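Local coordinates for protein arginine--tRNA ligase (Campylobacter jejuni, PDB 3FNR) that catalyses the ATP-dependent attachment of L-arginine to tRNA(Arg), releasing AMP and diphosphate, as a monomeric class I aminoacyl-tRNA synthetase, at residues A[77-82]-A[170-175]. The protein carries 1 engineered substitution. Sequence-based numbering, arbitrary orientation.
With SO4 (sulfate ion), chain E.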
loop_
_atom_site.group_PDB
_atom_site.type_symbol
_atom_site.label_atom_id
_atom_site.label_comp_id
_atom_site.label_asym_id
_atom_site.label_seq_id
_atom_site.Cartn_x
_atom_site.Cartn_y
_atom_site.Cartn_z
ATOM N N ASN A 77 10.924 -12.349 6.441
ATOM C CA ASN A 77 11.638 -13.582 6.115
ATOM C C ASN A 77 13.032 -13.542 6.719
ATOM O O ASN A 77 14.018 -13.389 6.000
ATOM C CB ASN A 77 11.751 -13.778 4.598
ATOM C CG ASN A 77 10.446 -14.221 3.953
ATOM O OD1 ASN A 77 10.049 -15.379 4.062
ATOM N ND2 ASN A 77 9.788 -13.301 3.244
ATOM N N ASP A 78 13.111 -13.684 8.039
ATOM C CA ASP A 78 14.360 -13.421 8.748
ATOM C C ASP A 78 15.060 -14.664 9.297
ATOM O O ASP A 78 15.773 -14.589 10.302
ATOM C CB ASP A 78 14.147 -12.371 9.843
ATOM C CG ASP A 78 13.302 -12.872 11.006
ATOM O OD1 ASP A 78 13.354 -12.223 12.070
ATOM O OD2 ASP A 78 12.592 -13.897 10.880
ATOM N N ALA A 79 14.859 -15.799 8.632
ATOM C CA ALA A 79 15.582 -17.018 8.964
ATOM C C ALA A 79 17.066 -16.793 8.716
ATOM O O ALA A 79 17.429 -16.050 7.804
ATOM C CB ALA A 79 15.088 -18.173 8.123
ATOM N N GLY A 80 17.908 -17.427 9.539
ATOM C CA GLY A 80 19.365 -17.358 9.397
ATOM C C GLY A 80 19.826 -17.759 8.008
ATOM O O GLY A 80 20.737 -17.155 7.452
ATOM N N ASN A 81 19.156 -18.760 7.444
ATOM C CA ASN A 81 19.436 -19.268 6.101
ATOM C C ASN A 81 19.013 -18.294 4.994
ATOM O O ASN A 81 19.542 -18.338 3.881
ATOM C CB ASN A 81 18.748 -20.628 5.901
ATOM C CG ASN A 81 19.000 -21.598 7.061
ATOM O OD1 ASN A 81 19.911 -22.430 7.002
ATOM N ND2 ASN A 81 18.191 -21.492 8.120
ATOM N N GLN A 82 18.054 -17.426 5.311
ATOM C CA GLN A 82 17.559 -16.418 4.375
ATOM C C GLN A 82 18.441 -15.162 4.372
ATOM O O GLN A 82 18.736 -14.607 3.313
ATOM C CB GLN A 82 16.109 -16.046 4.714
ATOM C CG GLN A 82 15.098 -17.182 4.565
ATOM C CD GLN A 82 14.423 -17.208 3.206
ATOM O OE1 GLN A 82 15.070 -17.411 2.177
ATOM N NE2 GLN A 82 13.109 -17.010 3.200
ATOM N N SER A 170 9.881 -17.163 14.506
ATOM C CA SER A 170 8.926 -17.509 15.558
ATOM C C SER A 170 7.944 -18.624 15.163
ATOM O O SER A 170 7.044 -18.959 15.937
ATOM C CB SER A 170 8.175 -16.263 16.044
ATOM O OG SER A 170 7.148 -15.887 15.148
ATOM N N TYR A 171 8.136 -19.200 13.974
ATOM C CA TYR A 171 7.294 -20.287 13.470
ATOM C C TYR A 171 8.010 -21.635 13.305
ATOM O O TYR A 171 7.483 -22.537 12.642
ATOM C CB TYR A 171 6.661 -19.887 12.135
ATOM C CG TYR A 171 5.606 -18.813 12.262
ATOM C CD1 TYR A 171 5.909 -17.482 11.990
ATOM C CD2 TYR A 171 4.304 -19.129 12.667
ATOM C CE1 TYR A 171 4.939 -16.481 12.108
ATOM C CE2 TYR A 171 3.327 -18.144 12.781
ATOM C CZ TYR A 171 3.658 -16.819 12.503
ATOM O OH TYR A 171 2.712 -15.833 12.620
ATOM N N TYR A 172 9.202 -21.775 13.888
ATOM C CA TYR A 172 9.949 -23.033 13.811
ATOM C C TYR A 172 9.323 -24.109 14.693
ATOM O O TYR A 172 9.325 -25.292 14.344
ATOM C CB TYR A 172 11.417 -22.830 14.190
ATOM C CG TYR A 172 12.295 -22.264 13.092
ATOM C CD1 TYR A 172 13.452 -21.552 13.405
ATOM C CD2 TYR A 172 11.973 -22.439 11.747
ATOM C CE1 TYR A 172 14.268 -21.034 12.411
ATOM C CE2 TYR A 172 12.779 -21.921 10.745
ATOM C CZ TYR A 172 13.922 -21.221 11.085
ATOM O OH TYR A 172 14.725 -20.712 10.102
ATOM N N ASP A 173 8.776 -23.681 15.829
ATOM C CA ASP A 173 8.077 -24.564 16.753
ATOM C C ASP A 173 6.671 -24.934 16.269
ATOM O O ASP A 173 6.078 -25.879 16.778
ATOM C CB ASP A 173 7.980 -23.908 18.136
ATOM C CG ASP A 173 9.334 -23.798 18.841
ATOM O OD1 ASP A 173 10.187 -24.698 18.659
ATOM O OD2 ASP A 173 9.538 -22.813 19.592
ATOM N N ALA A 174 6.148 -24.197 15.290
ATOM C CA ALA A 174 4.755 -24.340 14.849
ATOM C C ALA A 174 4.551 -25.325 13.700
ATOM O O ALA A 174 3.416 -25.583 13.282
ATOM C CB ALA A 174 4.178 -22.970 14.487
ATOM N N LEU A 175 5.648 -25.872 13.190
ATOM C CA LEU A 175 5.611 -26.758 12.028
ATOM C C LEU A 175 4.889 -28.079 12.308
ATOM O O LEU A 175 4.093 -28.556 11.484
ATOM C CB LEU A 175 7.036 -27.036 11.553
ATOM C CG LEU A 175 7.235 -28.034 10.412
ATOM C CD1 LEU A 175 6.510 -27.603 9.137
ATOM C CD2 LEU A 175 8.714 -28.205 10.154
HETATM S S SO4 E . 17.707 -19.659 12.199
HETATM O O1 SO4 E . 17.740 -20.508 13.387
HETATM O O2 SO4 E . 18.359 -18.387 12.500
HETATM O O3 SO4 E . 18.398 -20.324 11.094
HETATM O O4 SO4 E . 16.321 -19.415 11.814
#
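Ala79 and Tyr172 meet where two loops of the class I catalytic domain lie side by side without backbone contact: the nearest CA atoms, Ala79 CA and Ser170 CA, are 9.4 Å apart. Residues 77-82 run from strand 69-76 into helix 80-98, while residues 170-175 link strand 165-167 to helix 175-184; the two strands pair in parallel in the central sheet. Only 79 Å² is buried between the segments, most of it through Tyr172, whose CG stands anti to its carbonyl carbon (chi1 -80°) with the ring, one of two modelled positions, reaching over to Ala79. There the phenol oxygen OH lies 3.2 Å from Ala79 CB, which approaches the ring obliquely. Asn81 ND2 comes within 4.1 Å of Tyr172 OH, its amide plane turned 76° from the ring. A sulfate, probably from the crystallisation liquor, bridges the loops at the ring edge, its sulfur in the ring plane. Gly80 N, where the chain enters helix 80-98, makes two weak hydrogen bonds to it, the straighter one to O4 (170°), and Arg169 NH1 also binds the ion. Tyr172 OH donates to that same O4 at 2.7 Å, in doubtful geometry, since Tyr172 CE1 is equally close to O4.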